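Local atomic coordinates of In2-1 family protein, glutathione transferase lambda3 (Populus trichocarpa, PDB entry 4PQI), a protein that probably acts as a glutathione-dependent thiol transferase, a monomeric plant enzyme of the Lambda glutathione transferase class that binds glutathione. Residues Q45-T50 with K102-N107; V63-I66 with A72-P75; Y139-G144 with K148-A153. All coordinates share one frame; numbering follows the deposited sequence.

Contact 1 (Q45-T50 with K102-N107); sequences QRVWIT and KYLESN
Thr-50, which meets Leu-104 between the two helices, places its N and OG1 on opposite faces of the flat carbonyl group of Arg-46. Thr-50 OG1 bonds to Arg-46 O at 3.0 Å, tilted 32° from the carbonyl plane, while Thr-50 N makes the ordinary helical bond. The OG1 bond holds the side chain's rotation: with OG1 turned back along its own helix beside the backbone N (chi1 -53°), CG2 is left to face the neighbouring helix. Thr-50 CG2 lies 3.9 Å from Leu-104 CB and also touches Leu-104 CD1. That methyl reaches Val-47 as well, the two side chains crossing at about a right angle, with Leu-104 CD1 4.1 Å from Val-47 CG1. An alanine here lacks OG1 and CG2, so Arg-46 O would probably keep only the backbone N-H of this residue as donor, and a gap is likely to open beside Leu-104. Ile-101 extends the apolar seam, touching both Val-47 and Thr-50, and Ile-180 of helix 177-197 also covers Thr-50. Arg-46 NH1 ties the helices again through Ser-97 OG, a glutathione-pocket residue. Such packing of helices 42-54 and 97-107 is characteristic of the thioredoxin-like N-terminal domain of glutathione transferases, on the side that meets the helical domain.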
loop_
_atom_site.group_PDB
_atom_site.type_symbol
_atom_site.label_atom_id
_atom_site.label_comp_id
_atom_site.label_asym_id
_atom_site.label_seq_id
_atom_site.Cartn_x
_atom_site.Cartn_y
_atom_site.Cartn_z
ATOM N N GLN A 45 -4.008 -1.984 0.078
ATOM C CA GLN A 45 -3.048 -2.346 1.107
ATOM C C GLN A 45 -2.415 -1.115 1.741
ATOM O O GLN A 45 -2.200 -1.097 2.948
ATOM C CB GLN A 45 -1.963 -3.264 0.559
ATOM C CG GLN A 45 -1.060 -3.834 1.644
ATOM C CD GLN A 45 -0.016 -4.757 1.085
ATOM O OE1 GLN A 45 0.110 -4.893 -0.138
ATOM N NE2 GLN A 45 0.725 -5.428 1.967
ATOM N N ARG A 46 -2.132 -0.093 0.930
ATOM C CA ARG A 46 -1.643 1.183 1.455
ATOM C C ARG A 46 -2.522 1.658 2.610
ATOM O O ARG A 46 -2.031 1.988 3.674
ATOM C CB ARG A 46 -1.625 2.251 0.370
ATOM C CG ARG A 46 -0.536 2.116 -0.676
ATOM C CD ARG A 46 -0.864 3.003 -1.874
ATOM N NE ARG A 46 0.251 3.143 -2.819
ATOM C CZ ARG A 46 0.160 3.757 -3.997
ATOM N NH1 ARG A 46 -1.003 4.267 -4.400
ATOM N NH2 ARG A 46 1.222 3.845 -4.788
ATOM N N VAL A 47 -3.834 1.684 2.400
ATOM C CA VAL A 47 -4.717 2.230 3.420
ATOM C C VAL A 47 -4.791 1.277 4.606
ATOM O O VAL A 47 -4.823 1.705 5.772
ATOM C CB VAL A 47 -6.119 2.505 2.861
ATOM C CG1 VAL A 47 -6.946 3.262 3.885
ATOM C CG2 VAL A 47 -6.018 3.298 1.557
ATOM N N TRP A 48 -4.785 -0.017 4.306
ATOM C CA TRP A 48 -4.789 -1.053 5.335
ATOM C C TRP A 48 -3.633 -0.903 6.345
ATOM O O TRP A 48 -3.849 -0.907 7.553
ATOM C CB TRP A 48 -4.744 -2.414 4.652
ATOM C CG TRP A 48 -5.006 -3.590 5.532
ATOM C CD1 TRP A 48 -5.273 -3.587 6.876
ATOM C CD2 TRP A 48 -5.017 -4.961 5.124
ATOM N NE1 TRP A 48 -5.452 -4.871 7.320
ATOM C CE2 TRP A 48 -5.301 -5.732 6.265
ATOM C CE3 TRP A 48 -4.810 -5.609 3.901
ATOM C CZ2 TRP A 48 -5.387 -7.126 6.217
ATOM C CZ3 TRP A 48 -4.901 -6.983 3.858
ATOM C CH2 TRP A 48 -5.179 -7.728 5.004
ATOM N N ILE A 49 -2.408 -0.778 5.835
ATOM C CA ILE A 49 -1.238 -0.584 6.677
ATOM C C ILE A 49 -1.360 0.683 7.527
ATOM O O ILE A 49 -1.028 0.670 8.715
ATOM C CB ILE A 49 0.044 -0.468 5.822
ATOM C CG1 ILE A 49 0.191 -1.702 4.924
ATOM C CG2 ILE A 49 1.277 -0.252 6.715
ATOM C CD1 ILE A 49 1.158 -1.490 3.740
ATOM N N THR A 50 -1.821 1.771 6.909
ATOM C CA THR A 50 -1.983 3.037 7.611
ATOM C C THR A 50 -2.985 2.896 8.759
ATOM O O THR A 50 -2.722 3.344 9.881
ATOM C CB THR A 50 -2.411 4.206 6.656
ATOM O OG1 THR A 50 -1.511 4.305 5.550
ATOM C CG2 THR A 50 -2.425 5.517 7.393
ATOM N N LYS A 102 -3.328 10.008 3.308
ATOM C CA LYS A 102 -3.132 11.394 3.740
ATOM C C LYS A 102 -4.232 11.849 4.678
ATOM O O LYS A 102 -3.981 12.595 5.627
ATOM C CB LYS A 102 -3.078 12.312 2.530
ATOM C CG LYS A 102 -1.695 12.434 1.938
ATOM C CD LYS A 102 -1.793 12.903 0.505
ATOM C CE LYS A 102 -0.427 13.241 -0.061
ATOM N NZ LYS A 102 -0.501 13.441 -1.544
ATOM N N TYR A 103 -5.446 11.377 4.415
ATOM C CA TYR A 103 -6.628 11.771 5.190
ATOM C C TYR A 103 -6.651 11.123 6.581
ATOM O O TYR A 103 -7.002 11.775 7.587
ATOM C CB TYR A 103 -7.879 11.415 4.390
ATOM C CG TYR A 103 -9.207 11.774 5.026
ATOM C CD1 TYR A 103 -9.453 13.057 5.515
ATOM C CD2 TYR A 103 -10.228 10.840 5.096
ATOM C CE1 TYR A 103 -10.688 13.380 6.078
ATOM C CE2 TYR A 103 -11.454 11.157 5.639
ATOM C CZ TYR A 103 -11.680 12.422 6.130
ATOM O OH TYR A 103 -12.915 12.714 6.684
ATOM N N LEU A 104 -6.284 9.839 6.637
ATOM C CA LEU A 104 -6.091 9.171 7.918
ATOM C C LEU A 104 -5.058 9.933 8.742
ATOM O O LEU A 104 -5.292 10.211 9.916
ATOM C CB LEU A 104 -5.672 7.711 7.736
ATOM C CG LEU A 104 -6.731 6.766 7.137
ATOM C CD1 LEU A 104 -6.382 5.279 7.380
ATOM C CD2 LEU A 104 -8.106 7.103 7.692
ATOM N N GLU A 105 -3.929 10.279 8.125
ATOM C CA GLU A 105 -2.880 11.029 8.830
ATOM C C GLU A 105 -3.271 12.449 9.285
ATOM O O GLU A 105 -2.834 12.901 10.349
ATOM C CB GLU A 105 -1.575 11.049 8.020
ATOM C CG GLU A 105 -0.460 11.976 8.570
ATOM C CD GLU A 105 0.135 11.529 9.923
ATOM O OE1 GLU A 105 -0.068 10.357 10.330
ATOM O OE2 GLU A 105 0.827 12.357 10.567
ATOM N N SER A 106 -4.074 13.160 8.497
ATOM C CA SER A 106 -4.425 14.540 8.852
ATOM C C SER A 106 -5.615 14.655 9.818
ATOM O O SER A 106 -5.727 15.633 10.567
ATOM C CB SER A 106 -4.714 15.366 7.595
ATOM O OG SER A 106 -5.833 14.829 6.905
ATOM N N ASN A 107 -6.491 13.655 9.817
ATOM C CA ASN A 107 -7.795 13.811 10.458
ATOM C C ASN A 107 -8.207 12.732 11.460
ATOM O O ASN A 107 -9.304 12.787 12.001
ATOM C CB ASN A 107 -8.877 13.941 9.387
ATOM C CG ASN A 107 -8.859 15.293 8.714
ATOM O OD1 ASN A 107 -7.920 15.627 7.990
ATOM N ND2 ASN A 107 -9.897 16.082 8.951
#

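Contact 2 (V63-I66 with A72-P75); sequences VPLI and AWYP
Leu-65 CD1 sits over the centre of the Tyr-74 ring, 3.7 Å from the centroid and only 11° off the ring normal, a CH-pi contact that joins the residue just after strand 60-64 to helix 73-78 in the thioredoxin-like N-terminal domain. Among the ring carbons Tyr-74 CG is the closest to this methyl, but CD1, CD2, CE1 and CE2 of the tyrosine are nearly as close, so it rests on the ring face and not at its rim. Leucine and tyrosine side chains meet at about a right angle. The second methyl of the same leucine turns to the indole: Leu-65 CD2 is 4.1 Å from Trp-73 CH2. That corner of the indole also meets the strand, since Val-63 CG1 approaches it at the ring edge, near the ring plane, at 4.4 Å from Trp-73 CH2. One leucine thus presents a methyl to each of two successive aromatic residues.

In the next shell, backbone bonds of Val-63 and Leu-65 to strand 33-37 hold the first segment, and Tyr-36 of that strand touches Val-63 and Trp-73 and meets the Tyr-74 ring with the planes at about 40°. The tyrosine, its CG anti to the backbone N (chi1 -177°), extends from the helix so that one ring face meets the leucine methyl, and its OH is anchored by Lys-83 O and Ser-86 OG; Lys-83 belongs to the glutathione pocket. At the far end of the indole, Trp-73 NE1 is hydrogen-bonded to Ala-23 O.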
loop_
_atom_site.group_PDB
_atom_site.type_symbol
_atom_site.label_atom_id
_atom_site.label_comp_id
_atom_site.label_asym_id
_atom_site.label_seq_id
_atom_site.Cartn_x
_atom_site.Cartn_y
_atom_site.Cartn_z
ATOM N N VAL A 63 -14.529 -3.882 4.827
ATOM C CA VAL A 63 -15.526 -4.564 4.010
ATOM C C VAL A 63 -14.780 -5.103 2.798
ATOM O O VAL A 63 -14.634 -4.399 1.801
ATOM C CB VAL A 63 -16.623 -3.588 3.538
ATOM C CG1 VAL A 63 -17.711 -4.333 2.765
ATOM C CG2 VAL A 63 -17.223 -2.843 4.727
ATOM N N PRO A 64 -14.259 -6.342 2.894
ATOM C CA PRO A 64 -13.513 -6.920 1.768
ATOM C C PRO A 64 -14.435 -7.543 0.707
ATOM O O PRO A 64 -15.436 -8.189 1.027
ATOM C CB PRO A 64 -12.638 -7.973 2.449
ATOM C CG PRO A 64 -13.515 -8.473 3.581
ATOM C CD PRO A 64 -14.224 -7.216 4.084
ATOM N N LEU A 65 -14.087 -7.318 -0.559
ATOM C CA LEU A 65 -14.887 -7.744 -1.694
ATOM C C LEU A 65 -14.081 -8.703 -2.537
ATOM O O LEU A 65 -12.855 -8.628 -2.574
ATOM C CB LEU A 65 -15.243 -6.527 -2.570
ATOM C CG LEU A 65 -15.890 -5.341 -1.859
ATOM C CD1 LEU A 65 -16.093 -4.148 -2.811
ATOM C CD2 LEU A 65 -17.214 -5.795 -1.230
ATOM N N ILE A 66 -14.759 -9.617 -3.216
ATOM C CA ILE A 66 -14.106 -10.398 -4.253
ATOM C C ILE A 66 -14.292 -9.607 -5.540
ATOM O O ILE A 66 -15.389 -9.584 -6.089
ATOM C CB ILE A 66 -14.757 -11.779 -4.423
ATOM C CG1 ILE A 66 -14.745 -12.553 -3.103
ATOM C CG2 ILE A 66 -14.040 -12.562 -5.501
ATOM C CD1 ILE A 66 -15.551 -13.857 -3.166
ATOM N N ALA A 72 -23.029 -6.219 -6.899
ATOM C CA ALA A 72 -23.482 -5.126 -7.734
ATOM C C ALA A 72 -23.792 -3.868 -6.914
ATOM O O ALA A 72 -23.699 -2.755 -7.438
ATOM C CB ALA A 72 -24.731 -5.560 -8.541
ATOM N N TRP A 73 -24.167 -4.031 -5.642
ATOM C CA TRP A 73 -24.480 -2.854 -4.818
ATOM C C TRP A 73 -23.288 -1.917 -4.600
ATOM O O TRP A 73 -23.444 -0.758 -4.200
ATOM C CB TRP A 73 -25.121 -3.233 -3.467
ATOM C CG TRP A 73 -24.402 -4.241 -2.592
ATOM C CD1 TRP A 73 -24.823 -5.526 -2.316
ATOM C CD2 TRP A 73 -23.179 -4.059 -1.840
ATOM N NE1 TRP A 73 -23.930 -6.147 -1.476
ATOM C CE2 TRP A 73 -22.916 -5.273 -1.168
ATOM C CE3 TRP A 73 -22.277 -2.997 -1.688
ATOM C CZ2 TRP A 73 -21.805 -5.451 -0.349
ATOM C CZ3 TRP A 73 -21.155 -3.180 -0.872
ATOM C CH2 TRP A 73 -20.937 -4.397 -0.213
ATOM N N TYR A 74 -22.089 -2.409 -4.861
ATOM C CA TYR A 74 -20.917 -1.564 -4.652
ATOM C C TYR A 74 -20.822 -0.405 -5.689
ATOM O O TYR A 74 -20.814 0.771 -5.302
ATOM C CB TYR A 74 -19.636 -2.409 -4.508
ATOM C CG TYR A 74 -18.410 -1.579 -4.227
ATOM C CD1 TYR A 74 -18.251 -0.942 -3.000
ATOM C CD2 TYR A 74 -17.412 -1.434 -5.181
ATOM C CE1 TYR A 74 -17.142 -0.157 -2.732
ATOM C CE2 TYR A 74 -16.277 -0.655 -4.924
ATOM C CZ TYR A 74 -16.156 -0.022 -3.697
ATOM O OH TYR A 74 -15.065 0.745 -3.422
ATOM N N PRO A 75 -20.794 -0.717 -7.003
ATOM C CA PRO A 75 -20.837 0.417 -7.932
ATOM C C PRO A 75 -22.187 1.118 -7.939
ATOM O O PRO A 75 -22.215 2.336 -8.122
ATOM C CB PRO A 75 -20.581 -0.232 -9.303
ATOM C CG PRO A 75 -20.952 -1.635 -9.127
ATOM C CD PRO A 75 -20.609 -1.996 -7.717
#

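Contact 3 (Y139-G144 with K148-A153); sequences YTAFKG and KEAGPA
Thr-140 O accepts a hydrogen bond at 3.0 Å from a water molecule that also donates to Glu-149 OE1; this second distance, 2.5 Å from the water oxygen to Glu-149 OE1, is very short and its exact length doubtful. The water spans the two segments at their solvent side, where the glutamate is exposed. The bend of the glutamate chain at its second torsion (chi2 -67°) brings OE1 to the water.

Beside this water bridge the contact is made by small groups. The methyl of Ala-141 faces the helical segment and lies 3.4 Å from Glu-149 CB, a tight approach between the two carbons. The same Ala-141 CB is 3.9 Å from Ala-150 CB, and it also touches the backbone N of that residue, so a single methyl fills the angle between two consecutive residues. Farther along the loop, Glu-149 CG comes to 4.4 Å from Gly-144 CA.

A type I beta turn from Ala-141 to Gly-144, closed by the bond from Gly-144 N to Ala-141 O, shapes the loop. Phe-142, whose CB points away from the helical segment, anchors the turn elsewhere, with edge-to-face contacts to Phe-192 and Phe-239. Thr-140 OG1 is bonded to Gly-136 O and Thr-137 O, at the end of helix 118-139. Beyond the contact Ala-153 packs back on that helix, against Phe-134 and Val-138. Turn, short helix 146-149 and the start of helix 151-160 together make the reversal between two helices of the all-helical C-terminal domain of the glutathione transferase fold.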
loop_
_atom_site.group_PDB
_atom_site.type_symbol
_atom_site.label_atom_id
_atom_site.label_comp_id
_atom_site.label_asym_id
_atom_site.label_seq_id
_atom_site.Cartn_x
_atom_site.Cartn_y
_atom_site.Cartn_z
ATOM N N TYR A 139 5.804 -1.890 -14.385
ATOM C CA TYR A 139 4.734 -2.756 -14.876
ATOM C C TYR A 139 4.648 -2.836 -16.400
ATOM O O TYR A 139 3.968 -3.704 -16.945
ATOM C CB TYR A 139 3.383 -2.383 -14.250
ATOM C CG TYR A 139 3.227 -2.907 -12.836
ATOM C CD1 TYR A 139 2.747 -4.191 -12.603
ATOM C CD2 TYR A 139 3.571 -2.128 -11.734
ATOM C CE1 TYR A 139 2.599 -4.676 -11.316
ATOM C CE2 TYR A 139 3.437 -2.616 -10.433
ATOM C CZ TYR A 139 2.947 -3.891 -10.236
ATOM O OH TYR A 139 2.802 -4.396 -8.964
ATOM N N THR A 140 5.358 -1.954 -17.092
ATOM C CA THR A 140 5.433 -2.025 -18.548
ATOM C C THR A 140 6.786 -2.560 -19.018
ATOM O O THR A 140 7.118 -2.468 -20.198
ATOM C CB THR A 140 5.181 -0.646 -19.203
ATOM O OG1 THR A 140 6.134 0.307 -18.713
ATOM C CG2 THR A 140 3.781 -0.152 -18.885
ATOM N N ALA A 141 7.562 -3.123 -18.097
ATOM C CA ALA A 141 8.927 -3.549 -18.420
ATOM C C ALA A 141 9.079 -5.066 -18.618
ATOM O O ALA A 141 10.161 -5.548 -18.982
ATOM C CB ALA A 141 9.885 -3.063 -17.347
ATOM N N PHE A 142 7.997 -5.808 -18.393
ATOM C CA PHE A 142 8.068 -7.264 -18.317
ATOM C C PHE A 142 8.494 -7.922 -19.614
ATOM O O PHE A 142 9.060 -9.016 -19.594
ATOM C CB PHE A 142 6.746 -7.855 -17.823
ATOM C CG PHE A 142 6.339 -7.357 -16.476
ATOM C CD1 PHE A 142 7.291 -7.108 -15.501
ATOM C CD2 PHE A 142 5.011 -7.098 -16.191
ATOM C CE1 PHE A 142 6.920 -6.630 -14.263
ATOM C CE2 PHE A 142 4.632 -6.616 -14.951
ATOM C CZ PHE A 142 5.585 -6.382 -13.987
ATOM N N LYS A 143 8.239 -7.261 -20.738
ATOM C CA LYS A 143 8.572 -7.850 -22.038
ATOM C C LYS A 143 9.934 -7.409 -22.577
ATOM O O LYS A 143 10.325 -7.806 -23.667
ATOM C CB LYS A 143 7.471 -7.574 -23.073
ATOM C CG LYS A 143 6.161 -8.312 -22.803
ATOM C CD LYS A 143 5.247 -8.303 -24.024
ATOM C CE LYS A 143 3.919 -9.005 -23.746
ATOM N NZ LYS A 143 3.051 -8.239 -22.800
ATOM N N GLY A 144 10.661 -6.597 -21.814
ATOM C CA GLY A 144 11.921 -6.071 -22.301
ATOM C C GLY A 144 13.109 -6.427 -21.434
ATOM O O GLY A 144 13.007 -7.262 -20.532
ATOM N N LYS A 148 17.394 -2.341 -18.167
ATOM C CA LYS A 148 17.215 -1.098 -18.912
ATOM C C LYS A 148 15.852 -0.498 -18.633
ATOM O O LYS A 148 15.715 0.721 -18.528
ATOM C CB LYS A 148 17.324 -1.337 -20.422
ATOM C CG LYS A 148 18.657 -1.874 -20.864
ATOM C CD LYS A 148 18.720 -2.032 -22.372
ATOM C CE LYS A 148 19.990 -2.749 -22.793
ATOM N NZ LYS A 148 20.016 -2.935 -24.262
ATOM N N GLU A 149 14.844 -1.362 -18.534
ATOM C CA GLU A 149 13.453 -0.921 -18.461
ATOM C C GLU A 149 12.960 -0.690 -17.037
ATOM O O GLU A 149 12.358 0.337 -16.752
ATOM C CB GLU A 149 12.545 -1.913 -19.188
ATOM C CG GLU A 149 12.859 -2.070 -20.664
ATOM C CD GLU A 149 12.566 -0.813 -21.467
ATOM O OE1 GLU A 149 11.710 -0.004 -21.034
ATOM O OE2 GLU A 149 13.190 -0.639 -22.539
ATOM N N ALA A 150 13.219 -1.640 -16.147
ATOM C CA ALA A 150 12.774 -1.524 -14.757
ATOM C C ALA A 150 13.865 -0.958 -13.850
ATOM O O ALA A 150 13.574 -0.294 -12.856
ATOM C CB ALA A 150 12.309 -2.876 -14.235
ATOM N N GLY A 151 15.122 -1.240 -14.194
ATOM C CA GLY A 151 16.252 -0.787 -13.400
ATOM C C GLY A 151 16.243 0.679 -12.975
ATOM O O GLY A 151 16.423 0.981 -11.794
ATOM N N PRO A 152 16.036 1.605 -13.932
ATOM C CA PRO A 152 16.049 3.035 -13.595
ATOM C C PRO A 152 15.019 3.412 -12.524
ATOM O O PRO A 152 15.246 4.349 -11.754
ATOM C CB PRO A 152 15.709 3.703 -14.931
ATOM C CG PRO A 152 16.296 2.761 -15.947
ATOM C CD PRO A 152 15.991 1.394 -15.395
ATOM N N ALA A 153 13.909 2.683 -12.468
ATOM C CA ALA A 153 12.884 2.981 -11.478
ATOM C C ALA A 153 13.296 2.514 -10.080
ATOM O O ALA A 153 13.097 3.232 -9.101
ATOM C CB ALA A 153 11.523 2.410 -11.902
HETATM O O HOH W 1 9.301 -0.677 -21.301
#

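Overall arrangement
From the N terminus the chain enters contact 1 on helix 42-54 and passes into strand 60-64, where contact 2 opens. Contact 2 closes a short loop with helix 73-78, and is nested inside the much longer loop that contact 1 closes when the chain reaches helix 97-107. Both lie in the N-terminal domain: contact 1 pairs two helices, contact 2 fastens a helix to an outermost strand. Contact 3 follows in series, closing a tight loop after helix 118-139 in the C-terminal domain, on the other side of the chain's centre from contact 1. None touches another; nearest atoms of contacts 2 and 3 are about 17 Å apart.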